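Local structure of endo-1,4-beta-mannanase (Eisenia fetida, 5Y6T) at residues A[27-38]-A[47-58]. The protein probably hydrolyses internal beta-1,4-mannosidic linkages of mannan polysaccharides, as a cold-adapted earthworm enzyme of glycoside hydrolase family 5. Sequence-based numbering, arbitrary orientation. Where two conformers were deposited one is given.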
# COMPACT_ATOMS: atom_id res chain seq x y z
N MET A 27 4.57 1.98 -10.52
CA MET A 27 3.27 2.66 -10.55
C MET A 27 2.27 1.94 -9.72
O MET A 27 2.27 0.69 -9.65
CB MET A 27 2.73 2.73 -12.01
CG MET A 27 3.67 3.40 -12.98
SD MET A 27 2.79 3.61 -14.57
CE MET A 27 4.14 3.92 -15.70
N ASN A 28 1.36 2.72 -9.14
CA ASN A 28 0.12 2.17 -8.73
C ASN A 28 -0.63 1.79 -10.00
O ASN A 28 -0.66 2.59 -10.94
CB ASN A 28 -0.72 3.20 -7.99
CG ASN A 28 -0.21 3.50 -6.62
OD1 ASN A 28 -0.66 2.90 -5.66
ND2 ASN A 28 0.66 4.50 -6.51
N ILE A 29 -1.23 0.61 -10.02
CA ILE A 29 -2.09 0.22 -11.20
C ILE A 29 -3.28 1.21 -11.30
O ILE A 29 -3.46 1.76 -12.39
CB ILE A 29 -2.44 -1.26 -11.30
CG1 ILE A 29 -1.16 -2.08 -11.27
CG2 ILE A 29 -3.25 -1.57 -12.54
CD1 ILE A 29 -0.12 -1.64 -12.26
N ALA A 30 -4.04 1.49 -10.26
CA ALA A 30 -4.22 0.66 -9.05
C ALA A 30 -5.24 -0.48 -9.24
O ALA A 30 -5.38 -1.38 -8.41
CB ALA A 30 -4.59 1.49 -7.87
N TRP A 31 -5.91 -0.45 -10.38
CA TRP A 31 -6.89 -1.43 -10.79
C TRP A 31 -7.08 -1.36 -12.29
O TRP A 31 -6.60 -0.46 -12.92
CB TRP A 31 -8.26 -1.23 -10.17
CG TRP A 31 -8.86 0.15 -10.45
CD1 TRP A 31 -9.52 0.56 -11.58
CD2 TRP A 31 -8.73 1.30 -9.63
NE1 TRP A 31 -9.87 1.89 -11.46
CE2 TRP A 31 -9.37 2.37 -10.28
CE3 TRP A 31 -8.09 1.53 -8.40
CZ2 TRP A 31 -9.48 3.67 -9.68
CZ3 TRP A 31 -8.19 2.81 -7.82
CH2 TRP A 31 -8.83 3.87 -8.48
N GLN A 32 -7.74 -2.38 -12.83
CA GLN A 32 -8.29 -2.32 -14.22
C GLN A 32 -9.79 -2.16 -14.10
O GLN A 32 -10.36 -1.13 -14.52
CB GLN A 32 -7.92 -3.57 -14.99
CG GLN A 32 -8.47 -3.68 -16.42
CD GLN A 32 -7.96 -2.60 -17.35
OE1 GLN A 32 -6.95 -1.95 -17.11
NE2 GLN A 32 -8.69 -2.39 -18.43
N ASN A 33 -10.46 -3.16 -13.54
CA ASN A 33 -11.85 -3.03 -13.15
C ASN A 33 -11.91 -2.91 -11.62
O ASN A 33 -11.78 -3.92 -10.94
CB ASN A 33 -12.63 -4.23 -13.61
CG ASN A 33 -12.78 -4.30 -15.13
OD1 ASN A 33 -12.38 -3.36 -15.85
ND2 ASN A 33 -13.28 -5.44 -15.63
N TYR A 34 -12.09 -1.70 -11.10
CA TYR A 34 -12.01 -1.45 -9.67
C TYR A 34 -12.79 -2.43 -8.81
O TYR A 34 -14.02 -2.58 -8.95
CB TYR A 34 -12.50 -0.03 -9.42
CG TYR A 34 -12.56 0.39 -8.00
CD1 TYR A 34 -11.46 1.01 -7.37
CD2 TYR A 34 -13.73 0.29 -7.30
CE1 TYR A 34 -11.57 1.44 -6.04
CE2 TYR A 34 -13.82 0.74 -5.98
CZ TYR A 34 -12.75 1.32 -5.38
OH TYR A 34 -12.88 1.76 -4.06
N GLY A 35 -12.09 -3.09 -7.88
CA GLY A 35 -12.64 -4.04 -6.94
C GLY A 35 -13.09 -5.33 -7.58
O GLY A 35 -13.54 -6.21 -6.88
N ARG A 36 -12.86 -5.48 -8.91
CA ARG A 36 -13.36 -6.64 -9.64
C ARG A 36 -12.29 -7.21 -10.55
O ARG A 36 -12.55 -7.77 -11.62
CB ARG A 36 -14.63 -6.24 -10.41
CG ARG A 36 -15.72 -5.77 -9.49
CD ARG A 36 -17.01 -5.46 -10.23
NE ARG A 36 -18.14 -5.22 -9.33
CZ ARG A 36 -19.38 -5.68 -9.54
NH1 ARG A 36 -19.67 -6.41 -10.62
NH2 ARG A 36 -20.34 -5.39 -8.68
N ASP A 37 -11.03 -7.08 -10.13
CA ASP A 37 -9.92 -7.59 -10.93
C ASP A 37 -9.57 -9.05 -10.64
O ASP A 37 -9.09 -9.78 -11.51
CB ASP A 37 -8.70 -6.71 -10.69
CG ASP A 37 -8.79 -5.40 -11.44
OD1 ASP A 37 -9.19 -5.44 -12.62
OD2 ASP A 37 -8.42 -4.36 -10.91
N PHE A 38 -9.69 -9.41 -9.38
CA PHE A 38 -9.36 -10.74 -8.88
C PHE A 38 -10.56 -11.38 -8.22
O PHE A 38 -11.31 -10.73 -7.51
CB PHE A 38 -8.17 -10.62 -7.90
CG PHE A 38 -6.97 -9.96 -8.52
CD1 PHE A 38 -6.06 -10.65 -9.27
CD2 PHE A 38 -6.74 -8.60 -8.31
CE1 PHE A 38 -4.97 -10.03 -9.84
CE2 PHE A 38 -5.63 -7.98 -8.84
CZ PHE A 38 -4.74 -8.66 -9.60
N THR A 47 -10.06 -9.48 -16.94
CA THR A 47 -9.01 -8.55 -16.55
C THR A 47 -7.55 -8.96 -16.73
O THR A 47 -6.64 -8.09 -16.76
CB THR A 47 -9.18 -8.13 -15.09
OG1 THR A 47 -8.99 -9.31 -14.29
CG2 THR A 47 -10.56 -7.51 -14.86
N GLY A 48 -7.31 -10.27 -16.84
CA GLY A 48 -5.93 -10.78 -16.75
C GLY A 48 -5.00 -10.27 -17.86
O GLY A 48 -3.89 -9.86 -17.62
N ASN A 49 -5.47 -10.22 -19.09
CA ASN A 49 -4.60 -9.71 -20.13
C ASN A 49 -4.20 -8.21 -19.97
O ASN A 49 -3.02 -7.83 -20.15
CB ASN A 49 -5.24 -9.94 -21.53
CG ASN A 49 -5.25 -11.39 -21.95
OD1 ASN A 49 -4.32 -12.19 -21.66
ND2 ASN A 49 -6.30 -11.76 -22.64
N ALA A 50 -5.16 -7.37 -19.59
CA ALA A 50 -4.87 -5.98 -19.32
C ALA A 50 -3.88 -5.86 -18.14
O ALA A 50 -2.96 -5.13 -18.24
CB ALA A 50 -6.16 -5.20 -19.05
N LEU A 51 -4.07 -6.65 -17.11
CA LEU A 51 -3.25 -6.59 -15.88
C LEU A 51 -1.83 -7.04 -16.18
O LEU A 51 -0.85 -6.41 -15.78
CB LEU A 51 -3.87 -7.37 -14.75
CG LEU A 51 -5.17 -6.74 -14.15
CD1 LEU A 51 -5.97 -7.67 -13.26
CD2 LEU A 51 -4.91 -5.46 -13.40
N GLU A 52 -1.69 -8.11 -16.96
CA GLU A 52 -0.36 -8.59 -17.32
C GLU A 52 0.37 -7.63 -18.25
O GLU A 52 1.57 -7.52 -18.14
CB GLU A 52 -0.46 -10.00 -17.92
CG GLU A 52 -1.01 -11.00 -16.90
CD GLU A 52 -1.28 -12.44 -17.42
OE1 GLU A 52 -0.94 -12.74 -18.58
OE2 GLU A 52 -1.77 -13.27 -16.62
N ASP A 53 -0.35 -6.96 -19.14
CA ASP A 53 0.19 -5.95 -19.99
C ASP A 53 0.75 -4.80 -19.10
O ASP A 53 1.80 -4.25 -19.43
CB ASP A 53 -0.88 -5.46 -20.98
CG ASP A 53 -0.37 -4.48 -21.99
OD1 ASP A 53 0.53 -4.82 -22.76
OD2 ASP A 53 -0.85 -3.35 -21.97
N TYR A 54 0.10 -4.46 -17.98
CA TYR A 54 0.68 -3.39 -17.16
C TYR A 54 2.04 -3.81 -16.64
O TYR A 54 2.96 -3.00 -16.54
CB TYR A 54 -0.21 -3.08 -15.99
CG TYR A 54 -1.38 -2.24 -16.32
CD1 TYR A 54 -1.23 -0.96 -16.78
CD2 TYR A 54 -2.66 -2.70 -16.04
CE1 TYR A 54 -2.36 -0.18 -17.04
CE2 TYR A 54 -3.77 -1.93 -16.28
CZ TYR A 54 -3.61 -0.68 -16.78
OH TYR A 54 -4.74 0.03 -16.97
N ILE A 55 2.17 -5.08 -16.25
CA ILE A 55 3.46 -5.57 -15.72
C ILE A 55 4.55 -5.43 -16.75
O ILE A 55 5.65 -4.91 -16.52
CB ILE A 55 3.36 -7.05 -15.37
CG1 ILE A 55 2.50 -7.31 -14.13
CG2 ILE A 55 4.74 -7.60 -15.05
CD1 ILE A 55 2.21 -8.76 -13.90
N VAL A 56 4.23 -5.92 -17.94
CA VAL A 56 5.19 -5.80 -19.04
C VAL A 56 5.62 -4.34 -19.40
O VAL A 56 6.84 -4.07 -19.53
CB VAL A 56 4.69 -6.57 -20.32
CG1 VAL A 56 5.73 -6.43 -21.43
CG2 VAL A 56 4.51 -8.08 -20.00
N ARG A 57 4.64 -3.47 -19.52
CA ARG A 57 4.84 -2.08 -19.90
C ARG A 57 5.59 -1.32 -18.82
O ARG A 57 6.48 -0.56 -19.13
CB ARG A 57 3.52 -1.44 -20.23
CG ARG A 57 2.93 -2.06 -21.51
CD ARG A 57 1.94 -1.17 -22.20
NE ARG A 57 0.70 -1.00 -21.47
CZ ARG A 57 0.18 0.17 -21.12
NH1 ARG A 57 0.80 1.29 -21.37
NH2 ARG A 57 -0.99 0.20 -20.50
N ILE A 58 5.30 -1.64 -17.54
CA ILE A 58 6.07 -1.04 -16.45
C ILE A 58 7.54 -1.44 -16.51
O ILE A 58 8.42 -0.56 -16.44
CB ILE A 58 5.40 -1.34 -15.09
CG1 ILE A 58 4.10 -0.54 -14.99
CG2 ILE A 58 6.39 -1.06 -13.96
CD1 ILE A 58 3.20 -0.91 -13.85
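Gln32 and Asp37, in the loop that follows strand 20-28, each take a hydrogen bond from a side chain of helix 42-60. Tyr54 OH donates to Gln32 OE1 over 3.0 Å, meeting the carbonyl nearly head-on (C=O...donor angle 168°). The amide plane is turned 48° from the ring. The Gln32 chain reaches the hydroxyl by bending at chi2, which also lays its CD on the methyl of Ala50, 3.6 Å from CB. Thr47 OG1 donates to Asp37 O at 2.8 Å, in the carbonyl plane and on a lone pair; Gln42 O, at the start of the helix, is also in hydrogen-bonding range of OG1, so the two carbonyls must share or compete for its single proton. Chi1 of 65° sets OG1 between the backbone N and the carbonyl carbon and turns CG2 anti to that carbon, against the carboxylate, 3.3 Å from Asp37 OD1.

That carboxylate braces its own loop. Its OD2 accepts the backbone N of Gln32 and its OD1 that of Asn33, both on syn sides, so one side chain ties down the start of the type II turn from Asn33 to Arg36.

Apolar packing fills the inner side. Ile29 forks against the helix: CG2 lies over one face of the Tyr54 ring, a CH-pi contact 4.1 Å from the centroid, while CD1 meets Ile58 CD1 at 3.8 Å. The latter methyl also touches Met27 CB. Leu51 divides its branches similarly, CD2 against Gln32 CB and CD1 against both Asp37 CB and Phe38 CZ, and its side chain also touches Ile68 of the next strand and Phe102 of helix 95-108.

Strand 20-28, this helix and parallel strand 65-72 make up a beta-alpha-beta unit, the repeating element of the (beta/alpha)8 barrel characteristic of family 5 glycoside hydrolases.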